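PDB 6DG5: interleukin-2 receptor subunit beta from Mus musculus, which probably serves as the interleukin-2 receptor chain that takes part in endocytosis and transduces the cytokine's mitogenic signal, seen here as its extracellular part. Local coordinates for residues C10-R15 with E69-T74. Residues are numbered along the deposited sequence; the frame is centred on the assembly and turned at random.
Sequences CFYNSR and ESQSLT
The carbonyl oxygen of Arg15 is gripped by three donors. Ser72 gives it two: the hydroxyl, with OG 2.8 Å from Arg15 O and lying in the carbonyl plane on a lone pair, and the backbone N, 3.0 Å from the same O. Tyr12 OH, 2.6 Å from Arg15 O, arrives from above that plane. Farther out, the Arg15 side chain, bent at its second torsion (chi2 -40°), runs to Glu69 in a salt bridge, NE to OE2 3.2 Å. Glu69 OE2 is met on its anti side, and the carboxylate stands 77° from the guanidinium plane; its other oxygen, OE1, accepts from the backbone N of Gln131. The Gln71 amide lies at the guanidinium edge, while its NE2 points almost straight at Leu73 O, 2.7 Å away, which fixes the rotation of the amide. Packing centres on the Tyr12 ring. Leu73 CD1 makes a CH-pi contact 4.0 Å from the ring centroid, and Ser14 N lies over the opposite face. After strand 8-12, Asn13 OD1 accepts from Arg15 N, forming an Asx turn. The arrangement ties this turn to the loop between strands 57-63 and 79-86 in the N-terminal domain of a type I cytokine receptor, at the junction with the fibronectin type-III domain, whose Gln131 and Ser133 bond to both segments.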
loop_
_atom_site.group_PDB
_atom_site.type_symbol
_atom_site.label_atom_id
_atom_site.label_comp_id
_atom_site.label_asym_id
_atom_site.label_seq_id
_atom_site.Cartn_x
_atom_site.Cartn_y
_atom_site.Cartn_z
ATOM N N CYS B 10 -24.207 -3.376 6.287
ATOM C CA CYS B 10 -23.322 -4.530 6.272
ATOM C C CYS B 10 -21.873 -4.069 6.255
ATOM O O CYS B 10 -21.548 -3.016 5.699
ATOM C CB CYS B 10 -23.599 -5.423 5.062
ATOM S SG CYS B 10 -25.271 -6.099 4.996
ATOM N N PHE B 11 -20.999 -4.868 6.867
ATOM C CA PHE B 11 -19.593 -4.518 6.998
ATOM C C PHE B 11 -18.717 -5.716 6.669
ATOM O O PHE B 11 -19.037 -6.852 7.028
ATOM C CB PHE B 11 -19.272 -4.007 8.407
ATOM C CG PHE B 11 -19.857 -2.659 8.705
ATOM C CD1 PHE B 11 -19.386 -1.531 8.056
ATOM C CD2 PHE B 11 -20.875 -2.517 9.632
ATOM C CE1 PHE B 11 -19.919 -0.284 8.324
ATOM C CE2 PHE B 11 -21.413 -1.272 9.906
ATOM C CZ PHE B 11 -20.933 -0.154 9.251
ATOM N N TYR B 12 -17.608 -5.444 5.991
ATOM C CA TYR B 12 -16.673 -6.460 5.527
ATOM C C TYR B 12 -15.343 -6.269 6.243
ATOM O O TYR B 12 -14.794 -5.162 6.255
ATOM C CB TYR B 12 -16.506 -6.363 4.006
ATOM C CG TYR B 12 -15.460 -7.267 3.392
ATOM C CD1 TYR B 12 -15.373 -8.608 3.744
ATOM C CD2 TYR B 12 -14.581 -6.784 2.431
ATOM C CE1 TYR B 12 -14.423 -9.437 3.174
ATOM C CE2 TYR B 12 -13.632 -7.605 1.850
ATOM C CZ TYR B 12 -13.555 -8.930 2.229
ATOM O OH TYR B 12 -12.609 -9.750 1.657
ATOM N N ASN B 13 -14.836 -7.342 6.851
ATOM C CA ASN B 13 -13.607 -7.277 7.631
ATOM C C ASN B 13 -12.349 -7.307 6.767
ATOM O O ASN B 13 -11.251 -7.470 7.309
ATOM C CB ASN B 13 -13.566 -8.423 8.648
ATOM C CG ASN B 13 -13.185 -9.752 8.023
ATOM O OD1 ASN B 13 -13.470 -10.011 6.853
ATOM N ND2 ASN B 13 -12.538 -10.608 8.808
ATOM N N SER B 14 -12.498 -7.156 5.449
ATOM C CA SER B 14 -11.436 -7.165 4.443
ATOM C C SER B 14 -10.816 -8.540 4.235
ATOM O O SER B 14 -9.826 -8.655 3.505
ATOM C CB SER B 14 -10.322 -6.158 4.755
ATOM O OG SER B 14 -9.485 -6.638 5.791
ATOM N N ARG B 15 -11.367 -9.591 4.840
ATOM C CA ARG B 15 -10.869 -10.938 4.584
ATOM C C ARG B 15 -11.992 -11.860 4.128
ATOM O O ARG B 15 -12.234 -11.997 2.924
ATOM C CB ARG B 15 -10.180 -11.514 5.823
ATOM C CG ARG B 15 -8.720 -11.111 5.969
ATOM C CD ARG B 15 -8.008 -11.123 4.624
ATOM N NE ARG B 15 -6.586 -11.433 4.748
ATOM C CZ ARG B 15 -5.708 -11.306 3.759
ATOM N NH1 ARG B 15 -6.101 -10.861 2.574
ATOM N NH2 ARG B 15 -4.434 -11.616 3.957
ATOM N N GLU B 69 -7.607 -15.414 7.391
ATOM C CA GLU B 69 -6.886 -14.484 6.536
ATOM C C GLU B 69 -7.094 -14.767 5.053
ATOM O O GLU B 69 -6.315 -14.282 4.225
ATOM C CB GLU B 69 -5.391 -14.512 6.864
ATOM C CG GLU B 69 -5.049 -14.139 8.302
ATOM C CD GLU B 69 -5.119 -12.646 8.557
ATOM O OE1 GLU B 69 -5.082 -12.239 9.740
ATOM O OE2 GLU B 69 -5.204 -11.879 7.575
ATOM N N SER B 70 -8.121 -15.536 4.698
ATOM C CA SER B 70 -8.382 -15.843 3.298
ATOM C C SER B 70 -9.059 -14.656 2.622
ATOM O O SER B 70 -9.991 -14.062 3.172
ATOM C CB SER B 70 -9.248 -17.093 3.171
ATOM O OG SER B 70 -10.612 -16.785 3.392
ATOM N N GLN B 71 -8.585 -14.312 1.424
ATOM C CA GLN B 71 -9.109 -13.167 0.678
ATOM C C GLN B 71 -10.289 -13.643 -0.157
ATOM O O GLN B 71 -10.142 -14.056 -1.308
ATOM C CB GLN B 71 -8.024 -12.538 -0.187
ATOM C CG GLN B 71 -8.409 -11.183 -0.763
ATOM C CD GLN B 71 -8.627 -10.145 0.315
ATOM O OE1 GLN B 71 -7.816 -10.003 1.228
ATOM N NE2 GLN B 71 -9.737 -9.423 0.226
ATOM N N SER B 72 -11.487 -13.564 0.426
ATOM C CA SER B 72 -12.668 -14.103 -0.238
ATOM C C SER B 72 -13.272 -13.128 -1.241
ATOM O O SER B 72 -13.956 -13.559 -2.175
ATOM C CB SER B 72 -13.719 -14.498 0.801
ATOM O OG SER B 72 -14.212 -13.358 1.480
ATOM N N LEU B 73 -13.040 -11.830 -1.072
ATOM C CA LEU B 73 -13.613 -10.817 -1.946
ATOM C C LEU B 73 -12.523 -9.876 -2.438
ATOM O O LEU B 73 -11.447 -9.769 -1.844
ATOM C CB LEU B 73 -14.705 -10.015 -1.231
ATOM C CG LEU B 73 -15.943 -10.787 -0.779
ATOM C CD1 LEU B 73 -16.794 -9.924 0.137
ATOM C CD2 LEU B 73 -16.751 -11.247 -1.982
ATOM N N THR B 74 -12.821 -9.181 -3.531
ATOM C CA THR B 74 -11.899 -8.244 -4.157
ATOM C C THR B 74 -12.541 -6.865 -4.257
ATOM O O THR B 74 -13.674 -6.641 -3.823
ATOM C CB THR B 74 -11.470 -8.732 -5.543
ATOM O OG1 THR B 74 -12.625 -9.119 -6.298
ATOM C CG2 THR B 74 -10.535 -9.909 -5.417
#